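Local structure of 33 kDa chaperonin (Thermotoga maritima, 1VQ0) at residues Val24-Ile28 with Val222-Phe227; His42-Ala48 with Tyr98-Val104; Val51-Ala55 with Gly146-Glu150. The protein probably acts as a redox-regulated molecular chaperone that protects thermally unfolding and oxidatively damaged proteins from irreversible aggregation. All coordinates share one frame; numbering follows the deposited sequence.

Contact 1: residues Val24-Ile28 with Val222-Phe227; sequences VRFSI and VLERIF. With EDO (1,2-ethanediol), chain F.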
loop_
_atom_site.group_PDB
_atom_site.type_symbol
_atom_site.label_atom_id
_atom_site.label_comp_id
_atom_site.label_asym_id
_atom_site.label_seq_id
_atom_site.Cartn_x
_atom_site.Cartn_y
_atom_site.Cartn_z
ATOM N N VAL A 24 16.072 0.396 -21.390
ATOM C CA VAL A 24 15.369 -0.855 -21.078
ATOM C C VAL A 24 16.311 -1.741 -20.271
ATOM O O VAL A 24 17.501 -1.791 -20.527
ATOM C CB VAL A 24 14.950 -1.647 -22.357
ATOM C CG1 VAL A 24 14.065 -2.914 -22.017
ATOM C CG2 VAL A 24 14.243 -0.750 -23.382
ATOM N N ARG A 25 15.749 -2.423 -19.298
ATOM C CA ARG A 25 16.440 -3.417 -18.487
ATOM C C ARG A 25 15.749 -4.772 -18.658
ATOM O O ARG A 25 14.563 -4.844 -18.938
ATOM C CB ARG A 25 16.530 -2.984 -16.997
ATOM C CG ARG A 25 15.244 -3.047 -16.194
ATOM C CD ARG A 25 15.361 -2.388 -14.811
ATOM N NE ARG A 25 14.144 -2.536 -14.021
ATOM C CZ ARG A 25 13.907 -1.938 -12.853
ATOM N NH1 ARG A 25 14.738 -1.049 -12.330
ATOM N NH2 ARG A 25 12.821 -2.230 -12.194
ATOM N N PHE A 26 16.535 -5.843 -18.559
ATOM C CA PHE A 26 15.993 -7.187 -18.681
ATOM C C PHE A 26 16.645 -8.107 -17.655
ATOM O O PHE A 26 17.801 -7.876 -17.238
ATOM C CB PHE A 26 16.207 -7.769 -20.096
ATOM C CG PHE A 26 17.648 -7.966 -20.461
ATOM C CD1 PHE A 26 18.343 -9.084 -20.011
ATOM C CD2 PHE A 26 18.314 -7.018 -21.222
ATOM C CE1 PHE A 26 19.679 -9.233 -20.294
ATOM C CE2 PHE A 26 19.648 -7.154 -21.506
ATOM C CZ PHE A 26 20.329 -8.276 -21.028
ATOM N N SER A 27 15.935 -9.208 -17.403
ATOM C CA SER A 27 16.156 -10.225 -16.379
ATOM C C SER A 27 15.647 -11.496 -17.033
ATOM O O SER A 27 14.552 -11.473 -17.603
ATOM C CB SER A 27 15.175 -9.942 -15.199
ATOM O OG SER A 27 15.751 -10.328 -14.026
ATOM N N ILE A 28 16.378 -12.600 -16.931
ATOM C CA ILE A 28 15.865 -13.923 -17.352
ATOM C C ILE A 28 16.460 -14.990 -16.424
ATOM O O ILE A 28 17.634 -14.943 -16.042
ATOM C CB ILE A 28 16.188 -14.223 -18.848
ATOM C CG1 ILE A 28 15.559 -15.529 -19.317
ATOM C CG2 ILE A 28 17.717 -14.313 -19.074
ATOM C CD1 ILE A 28 15.417 -15.645 -20.855
ATOM N N VAL A 222 16.805 -16.600 -26.304
ATOM C CA VAL A 222 15.498 -16.003 -25.975
ATOM C C VAL A 222 15.548 -14.454 -25.952
ATOM O O VAL A 222 14.652 -13.787 -26.424
ATOM C CB VAL A 222 14.969 -16.480 -24.604
ATOM C CG1 VAL A 222 13.709 -15.679 -24.167
ATOM C CG2 VAL A 222 14.623 -17.948 -24.629
ATOM N N LEU A 223 16.590 -13.888 -25.367
ATOM C CA LEU A 223 16.703 -12.431 -25.288
ATOM C C LEU A 223 16.954 -11.810 -26.702
ATOM O O LEU A 223 16.491 -10.684 -26.999
ATOM C CB LEU A 223 17.837 -12.037 -24.326
ATOM C CG LEU A 223 17.803 -12.429 -22.843
ATOM C CD1 LEU A 223 19.138 -12.080 -22.168
ATOM C CD2 LEU A 223 16.686 -11.762 -22.151
ATOM N N GLU A 224 17.716 -12.535 -27.538
ATOM C CA GLU A 224 17.963 -12.093 -28.926
ATOM C C GLU A 224 16.655 -11.962 -29.685
ATOM O O GLU A 224 16.412 -10.968 -30.356
ATOM C CB GLU A 224 18.901 -13.031 -29.683
ATOM C CG GLU A 224 18.867 -12.753 -31.177
ATOM C CD GLU A 224 19.881 -13.527 -31.969
ATOM O OE1 GLU A 224 20.489 -14.469 -31.404
ATOM O OE2 GLU A 224 20.044 -13.141 -33.163
ATOM N N ARG A 225 15.822 -12.976 -29.530
ATOM C CA ARG A 225 14.453 -12.951 -30.038
ATOM C C ARG A 225 13.620 -11.767 -29.547
ATOM O O ARG A 225 12.953 -11.135 -30.367
ATOM C CB ARG A 225 13.742 -14.244 -29.686
ATOM C CG ARG A 225 14.378 -15.489 -30.282
ATOM C CD ARG A 225 13.389 -16.431 -30.851
ATOM N NE ARG A 225 13.519 -17.763 -30.279
ATOM C CZ ARG A 225 12.515 -18.628 -30.206
ATOM N NH1 ARG A 225 11.301 -18.298 -30.663
ATOM N NH2 ARG A 225 12.713 -19.831 -29.674
ATOM N N ILE A 226 13.638 -11.470 -28.239
ATOM C CA ILE A 226 12.969 -10.252 -27.749
ATOM C C ILE A 226 13.447 -8.913 -28.396
ATOM O O ILE A 226 12.624 -8.070 -28.786
ATOM C CB ILE A 226 13.071 -10.148 -26.224
ATOM C CG1 ILE A 226 12.232 -11.262 -25.556
ATOM C CG2 ILE A 226 12.554 -8.787 -25.756
ATOM C CD1 ILE A 226 12.544 -11.542 -24.110
ATOM N N PHE A 227 14.758 -8.706 -28.479
ATOM C CA PHE A 227 15.286 -7.390 -28.800
ATOM C C PHE A 227 15.576 -7.200 -30.254
ATOM O O PHE A 227 15.971 -6.103 -30.660
ATOM C CB PHE A 227 16.530 -7.108 -27.957
ATOM C CG PHE A 227 16.203 -6.874 -26.545
ATOM C CD1 PHE A 227 15.568 -5.695 -26.165
ATOM C CD2 PHE A 227 16.398 -7.873 -25.590
ATOM C CE1 PHE A 227 15.197 -5.489 -24.857
ATOM C CE2 PHE A 227 16.061 -7.670 -24.281
ATOM C CZ PHE A 227 15.448 -6.482 -23.903
HETATM C C1 EDO F . 11.563 -3.241 -7.379
HETATM O O1 EDO F . 10.212 -2.850 -7.242
HETATM C C2 EDO F . 12.524 -2.242 -8.023
HETATM O O2 EDO F . 12.120 -1.752 -9.321
#
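F26 overlaps both L223 and F227, which lie one turn apart on helix 219-227. Its CE1 meets L223 CD1 at 3.5 Å, and the two side chains cross at about a right angle. F26 CD2 lies 3.9 Å from F227 CE2. The two rings make an oblique pair, with planes inclined at 56°. V24 approaches F227 from the opposite direction. Its CG1 lies at the ring edge, in the ring plane, 4.0 Å from F227 CE1. I226 CG2 lies over the centre of one face of this ring.

I28 uses two branches. With CG1 anti to the backbone N (chi1 -175°), CD1 reaches V222 CG1 at 3.7 Å. CG2 rests on the methyls of L223, 4.1 Å from L223 CD1. The strand and helix segments run at 148°, so the order of the pairs is reversed along the two.

R25 points to the other side of the sheet. Its NH2 donates to ethanediol O2 at 3.0 Å and also bonds to Q186 OE1. The guanidinium makes a cation-pi contact with W65. The diol probably comes from the crystallisation liquor. S27 OG bonds to L61 O on that side.

No hydrogen bond crosses between strand and helix. All six touching residues are buried, so this part of the helix meets the strand through apolar packing, with no polar bond between the two.

Contact 2: residues His42-Ala48 with Tyr98-Val104; sequences HALSYLA and YVANPKV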
loop_
_atom_site.group_PDB
_atom_site.type_symbol
_atom_site.label_atom_id
_atom_site.label_comp_id
_atom_site.label_asym_id
_atom_site.label_seq_id
_atom_site.Cartn_x
_atom_site.Cartn_y
_atom_site.Cartn_z
ATOM N N HIS A 42 7.774 -27.536 1.633
ATOM C CA HIS A 42 6.354 -27.318 1.923
ATOM C C HIS A 42 5.431 -28.447 1.527
ATOM O O HIS A 42 4.252 -28.332 1.756
ATOM C CB HIS A 42 5.885 -26.073 1.177
ATOM C CG HIS A 42 6.470 -24.800 1.694
ATOM N ND1 HIS A 42 6.278 -24.360 2.993
ATOM C CD2 HIS A 42 7.197 -23.839 1.066
ATOM C CE1 HIS A 42 6.858 -23.177 3.129
ATOM N NE2 HIS A 42 7.427 -22.838 1.980
ATOM N N ALA A 43 5.958 -29.500 0.910
ATOM C CA ALA A 43 5.154 -30.617 0.438
ATOM C C ALA A 43 3.969 -30.105 -0.388
ATOM O O ALA A 43 2.803 -30.479 -0.153
ATOM C CB ALA A 43 4.689 -31.511 1.626
ATOM N N LEU A 44 4.294 -29.244 -1.356
ATOM C CA LEU A 44 3.300 -28.606 -2.220
ATOM C C LEU A 44 2.623 -29.602 -3.143
ATOM O O LEU A 44 3.243 -30.485 -3.680
ATOM C CB LEU A 44 3.944 -27.494 -3.081
ATOM C CG LEU A 44 4.635 -26.325 -2.356
ATOM C CD1 LEU A 44 5.155 -25.386 -3.337
ATOM C CD2 LEU A 44 3.704 -25.588 -1.373
ATOM N N SER A 45 1.333 -29.412 -3.354
ATOM C CA SER A 45 0.599 -30.087 -4.405
ATOM C C SER A 45 1.115 -29.594 -5.746
ATOM O O SER A 45 1.853 -28.592 -5.823
ATOM C CB SER A 45 -0.878 -29.727 -4.262
ATOM O OG SER A 45 -1.108 -28.334 -4.581
ATOM N N TYR A 46 0.712 -30.254 -6.819
ATOM C CA TYR A 46 1.074 -29.785 -8.162
ATOM C C TYR A 46 0.600 -28.338 -8.403
ATOM O O TYR A 46 1.337 -27.480 -8.821
ATOM C CB TYR A 46 0.529 -30.719 -9.245
ATOM C CG TYR A 46 1.113 -32.111 -9.217
ATOM C CD1 TYR A 46 2.481 -32.301 -9.326
ATOM C CD2 TYR A 46 0.297 -33.240 -9.062
ATOM C CE1 TYR A 46 3.040 -33.551 -9.299
ATOM C CE2 TYR A 46 0.836 -34.516 -9.051
ATOM C CZ TYR A 46 2.218 -34.666 -9.159
ATOM O OH TYR A 46 2.826 -35.911 -9.134
ATOM N N LEU A 47 -0.646 -28.068 -8.089
ATOM C CA LEU A 47 -1.152 -26.754 -8.346
ATOM C C LEU A 47 -0.420 -25.657 -7.515
ATOM O O LEU A 47 -0.118 -24.605 -8.012
ATOM C CB LEU A 47 -2.667 -26.753 -8.089
ATOM C CG LEU A 47 -3.355 -25.407 -8.112
ATOM C CD1 LEU A 47 -3.187 -24.739 -9.504
ATOM C CD2 LEU A 47 -4.814 -25.571 -7.706
ATOM N N ALA A 48 -0.180 -25.937 -6.229
ATOM C CA ALA A 48 0.470 -25.004 -5.322
ATOM C C ALA A 48 1.929 -24.820 -5.709
ATOM O O ALA A 48 2.470 -23.743 -5.540
ATOM C CB ALA A 48 0.387 -25.506 -3.908
ATOM N N TYR A 98 5.761 -19.028 0.467
ATOM C CA TYR A 98 4.765 -19.945 1.041
ATOM C C TYR A 98 3.361 -19.605 0.492
ATOM O O TYR A 98 3.137 -18.509 -0.059
ATOM C CB TYR A 98 4.777 -19.891 2.565
ATOM C CG TYR A 98 4.312 -18.562 3.205
ATOM C CD1 TYR A 98 5.207 -17.555 3.487
ATOM C CD2 TYR A 98 2.965 -18.364 3.580
ATOM C CE1 TYR A 98 4.784 -16.331 4.074
ATOM C CE2 TYR A 98 2.525 -17.150 4.166
ATOM C CZ TYR A 98 3.456 -16.134 4.393
ATOM O OH TYR A 98 3.081 -14.951 5.013
ATOM N N VAL A 99 2.438 -20.558 0.635
ATOM C CA VAL A 99 1.043 -20.350 0.279
ATOM C C VAL A 99 0.233 -20.717 1.483
ATOM O O VAL A 99 0.691 -21.495 2.319
ATOM C CB VAL A 99 0.561 -21.172 -0.908
ATOM C CG1 VAL A 99 1.319 -20.843 -2.144
ATOM C CG2 VAL A 99 0.647 -22.683 -0.639
ATOM N N ALA A 100 -0.977 -20.158 1.586
ATOM C CA ALA A 100 -1.821 -20.438 2.749
ATOM C C ALA A 100 -2.331 -21.882 2.731
ATOM O O ALA A 100 -2.415 -22.513 3.793
ATOM C CB ALA A 100 -2.974 -19.446 2.835
ATOM N N ASN A 101 -2.563 -22.420 1.522
ATOM C CA ASN A 101 -3.090 -23.755 1.330
ATOM C C ASN A 101 -2.221 -24.608 0.421
ATOM O O ASN A 101 -2.490 -24.713 -0.756
ATOM C CB ASN A 101 -4.557 -23.720 0.832
ATOM C CG ASN A 101 -5.165 -25.155 0.606
ATOM O OD1 ASN A 101 -4.618 -26.166 1.075
ATOM N ND2 ASN A 101 -6.291 -25.224 -0.120
ATOM N N PRO A 102 -1.174 -25.212 0.989
ATOM C CA PRO A 102 -0.215 -25.997 0.222
ATOM C C PRO A 102 -0.772 -27.232 -0.497
ATOM O O PRO A 102 -0.126 -27.732 -1.399
ATOM C CB PRO A 102 0.841 -26.452 1.284
ATOM C CG PRO A 102 0.321 -26.138 2.611
ATOM C CD PRO A 102 -0.838 -25.169 2.425
ATOM N N LYS A 103 -1.929 -27.735 -0.066
ATOM C CA LYS A 103 -2.538 -28.959 -0.625
ATOM C C LYS A 103 -3.655 -28.664 -1.648
ATOM O O LYS A 103 -4.361 -29.560 -2.067
ATOM C CB LYS A 103 -3.115 -29.815 0.521
ATOM C CG LYS A 103 -2.119 -30.595 1.340
ATOM C CD LYS A 103 -0.639 -30.342 1.047
ATOM C CE LYS A 103 0.317 -31.263 1.887
ATOM N NZ LYS A 103 0.667 -32.493 1.152
ATOM N N VAL A 104 -3.825 -27.405 -2.017
ATOM C CA VAL A 104 -4.908 -27.017 -2.905
ATOM C C VAL A 104 -4.876 -27.822 -4.224
ATOM O O VAL A 104 -3.801 -28.039 -4.819
ATOM C CB VAL A 104 -4.832 -25.491 -3.226
ATOM C CG1 VAL A 104 -3.605 -25.169 -4.041
ATOM C CG2 VAL A 104 -6.106 -25.051 -3.961
HETATM O O HOH W 1 -2.696 -29.931 -7.456
#
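S45 has chi1 at 69°, with OG between its own backbone N and carbonyl carbon. From there OG donates to V104 O at 2.7 Å, in the carbonyl plane, and accepts from A48 N at 3.1 Å. S45 is thus the N-cap of helix 46-62 and is tied to the loop 100-104 by the same oxygen. The K103 chain is bent at chi2 (6°, nearly eclipsed) and chi4, which brings NZ back to A43 O for a weak bond of 3.2 Å.

The backbone adds a straight bond from S45 N to P102 O, 3.0 Å long. P102 and K103 are the middle residues of a type I turn, N101 to V104. A water accepts from L47 N at 2.8 Å and donates weakly to V104 O. Without the hydroxyl, as with an alanine here, A48 N is likely to lose its cap and V104 O its closest donor among the two segments.

Apolar contacts accompany these bonds. L47 CD2 lies 3.9 Å from V104 CG1. The L44 and P102 side chains cross at about a right angle, L44 CD2 4.0 Å from P102 CB. H42 brings ring atom CE1 to 3.9 Å from Y98 CB. Its NE2 bonds to G97 O.

A43, with positive phi, closes helix 32-42 in a Schellman motif. The contact therefore joins the turn between helices 32-42 and 46-62 to the loop leaving strand 94-99. The Y98 ring packs edge-to-face with W277 and its OH bonds to K276 NZ; both lie between zinc ligands C275 and C278.

Contact 3: residues Val51-Ala55 with Gly146-Glu150; sequences VLGRA and GEIAE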
loop_
_atom_site.group_PDB
_atom_site.type_symbol
_atom_site.label_atom_id
_atom_site.label_comp_id
_atom_site.label_asym_id
_atom_site.label_seq_id
_atom_site.Cartn_x
_atom_site.Cartn_y
_atom_site.Cartn_z
ATOM N N VAL A 51 1.625 -22.216 -8.605
ATOM C CA VAL A 51 1.230 -20.893 -8.114
ATOM C C VAL A 51 2.384 -20.207 -7.365
ATOM O O VAL A 51 2.775 -19.088 -7.683
ATOM C CB VAL A 51 -0.009 -20.982 -7.169
ATOM C CG1 VAL A 51 -0.400 -19.579 -6.662
ATOM C CG2 VAL A 51 -1.199 -21.566 -7.888
ATOM N N LEU A 52 2.911 -20.889 -6.357
ATOM C CA LEU A 52 4.089 -20.414 -5.650
ATOM C C LEU A 52 5.327 -20.246 -6.550
ATOM O O LEU A 52 6.053 -19.296 -6.401
ATOM C CB LEU A 52 4.391 -21.276 -4.446
ATOM C CG LEU A 52 5.526 -20.797 -3.499
ATOM C CD1 LEU A 52 5.371 -19.328 -3.093
ATOM C CD2 LEU A 52 5.663 -21.639 -2.248
ATOM N N GLY A 53 5.554 -21.193 -7.458
ATOM C CA GLY A 53 6.683 -21.140 -8.363
ATOM C C GLY A 53 6.657 -19.875 -9.215
ATOM O O GLY A 53 7.656 -19.191 -9.374
ATOM N N ARG A 54 5.504 -19.539 -9.740
ATOM C CA ARG A 54 5.400 -18.372 -10.551
ATOM C C ARG A 54 5.718 -17.114 -9.760
ATOM O O ARG A 54 6.378 -16.184 -10.286
ATOM C CB ARG A 54 4.017 -18.219 -11.111
ATOM C CG ARG A 54 3.653 -19.157 -12.293
ATOM C CD ARG A 54 2.399 -18.647 -13.048
ATOM N NE ARG A 54 1.839 -19.674 -13.910
ATOM C CZ ARG A 54 0.693 -19.550 -14.579
ATOM N NH1 ARG A 54 -0.009 -18.442 -14.488
ATOM N NH2 ARG A 54 0.241 -20.537 -15.331
ATOM N N ALA A 55 5.253 -17.111 -8.509
ATOM C CA ALA A 55 5.451 -16.011 -7.612
ATOM C C ALA A 55 6.948 -15.857 -7.220
ATOM O O ALA A 55 7.472 -14.729 -7.294
ATOM C CB ALA A 55 4.583 -16.132 -6.404
ATOM N N GLY A 146 -4.823 -12.691 -12.334
ATOM C CA GLY A 146 -4.584 -13.801 -11.371
ATOM C C GLY A 146 -3.644 -14.897 -11.857
ATOM O O GLY A 146 -3.521 -15.898 -11.188
ATOM N N GLU A 147 -2.979 -14.677 -13.007
ATOM C CA GLU A 147 -1.945 -15.513 -13.552
ATOM C C GLU A 147 -0.574 -15.148 -13.007
ATOM O O GLU A 147 0.394 -15.797 -13.359
ATOM C CB GLU A 147 -1.849 -15.276 -15.087
ATOM C CG GLU A 147 -3.102 -15.601 -15.883
ATOM C CD GLU A 147 -3.456 -17.060 -15.847
ATOM O OE1 GLU A 147 -2.523 -17.884 -15.826
ATOM O OE2 GLU A 147 -4.661 -17.378 -15.836
ATOM N N ILE A 148 -0.480 -14.050 -12.247
ATOM C CA ILE A 148 0.771 -13.560 -11.604
ATOM C C ILE A 148 1.674 -12.687 -12.511
ATOM O O ILE A 148 1.980 -11.559 -12.154
ATOM C CB ILE A 148 1.554 -14.725 -10.835
ATOM C CG1 ILE A 148 0.589 -15.363 -9.823
ATOM C CG2 ILE A 148 2.792 -14.182 -10.014
ATOM C CD1 ILE A 148 1.099 -16.568 -9.106
ATOM N N ALA A 149 2.096 -13.200 -13.668
ATOM C CA ALA A 149 2.973 -12.441 -14.563
ATOM C C ALA A 149 2.352 -11.084 -14.808
ATOM O O ALA A 149 2.926 -10.035 -14.462
ATOM C CB ALA A 149 3.241 -13.179 -15.922
ATOM N N GLU A 150 1.146 -11.131 -15.334
ATOM C CA GLU A 150 0.472 -9.896 -15.790
ATOM C C GLU A 150 0.097 -8.955 -14.646
ATOM O O GLU A 150 0.073 -7.754 -14.826
ATOM C CB GLU A 150 -0.795 -10.222 -16.597
ATOM C CG GLU A 150 -1.237 -9.051 -17.438
ATOM C CD GLU A 150 -2.528 -9.291 -18.197
ATOM O OE1 GLU A 150 -3.062 -10.407 -18.059
ATOM O OE2 GLU A 150 -2.986 -8.330 -18.889
HETATM O O HOH W 2 -2.657 -21.020 -15.918
#
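R54 NH1 is held twice by E147. It donates to the backbone E147 O at 2.9 Å and to the carboxylate E147 OE1 at 2.9 Å. The second bond is nearly straight, at 170°, and is a salt bridge. Both acceptors lie close to the guanidinium plane. OE1 is met on its anti side, from 27° out of the carboxylate plane, and the two flat groups are turned 39° from each other. The carboxylate is met by one nitrogen through one oxygen, not in a bidentate pair. A water completes a small ring by accepting from R54 NH2 at 3.0 Å and donating to E147 OE1 at 3.1 Å. These bonds would fix the rotation of the guanidinium group.

The R54 chain is extended from CG to NE. The bend at chi2 of E147 turns its carboxylate alongside the arginine, the two side chains pointing the same way. Beside the charged pair, I148 packs on the helix. Its CD1 lies against the V51 carbonyl, 3.3 Å from V51 O, and 3.9 Å from R54 CB. Its other branch, CG2, lies 4.0 Å from A55 CA. I148 is the N-cap residue of helix 149-160 and has positive phi. Its backbone N, like that of G146, is bonded to the carboxylate of D151.

Helix 46-62 thus meets the turn that starts helix 149-160. V116 of helix 116-120 touches V51, R54 and I148. V51 and A55 rest on V85 of strand 84-90, and R54 also touches I168 of strand 164-173.

Contacts 2 and 3 share helix 46-62. Contact 2 holds its N-terminal end and contact 3 its middle. They touch through L52, which packs against H42, L44, Y98 and V99, and their centres are 13 Å apart. Contact 1 stands alone, its centre 31 Å from that of contact 2, across the centre of the chain. Both 24-28 and 98-99 belong to the same large sheet. Contacts 1 and 3 are buried, but contact 1 is wholly apolar while contact 3 pairs a salt bridge with a buried isoleucine. Contact 2 is partly open and relies on backbone carbonyls, a helix cap and a water. Along the chain, contacts 2 and 3 interlock, and contact 1 encloses both.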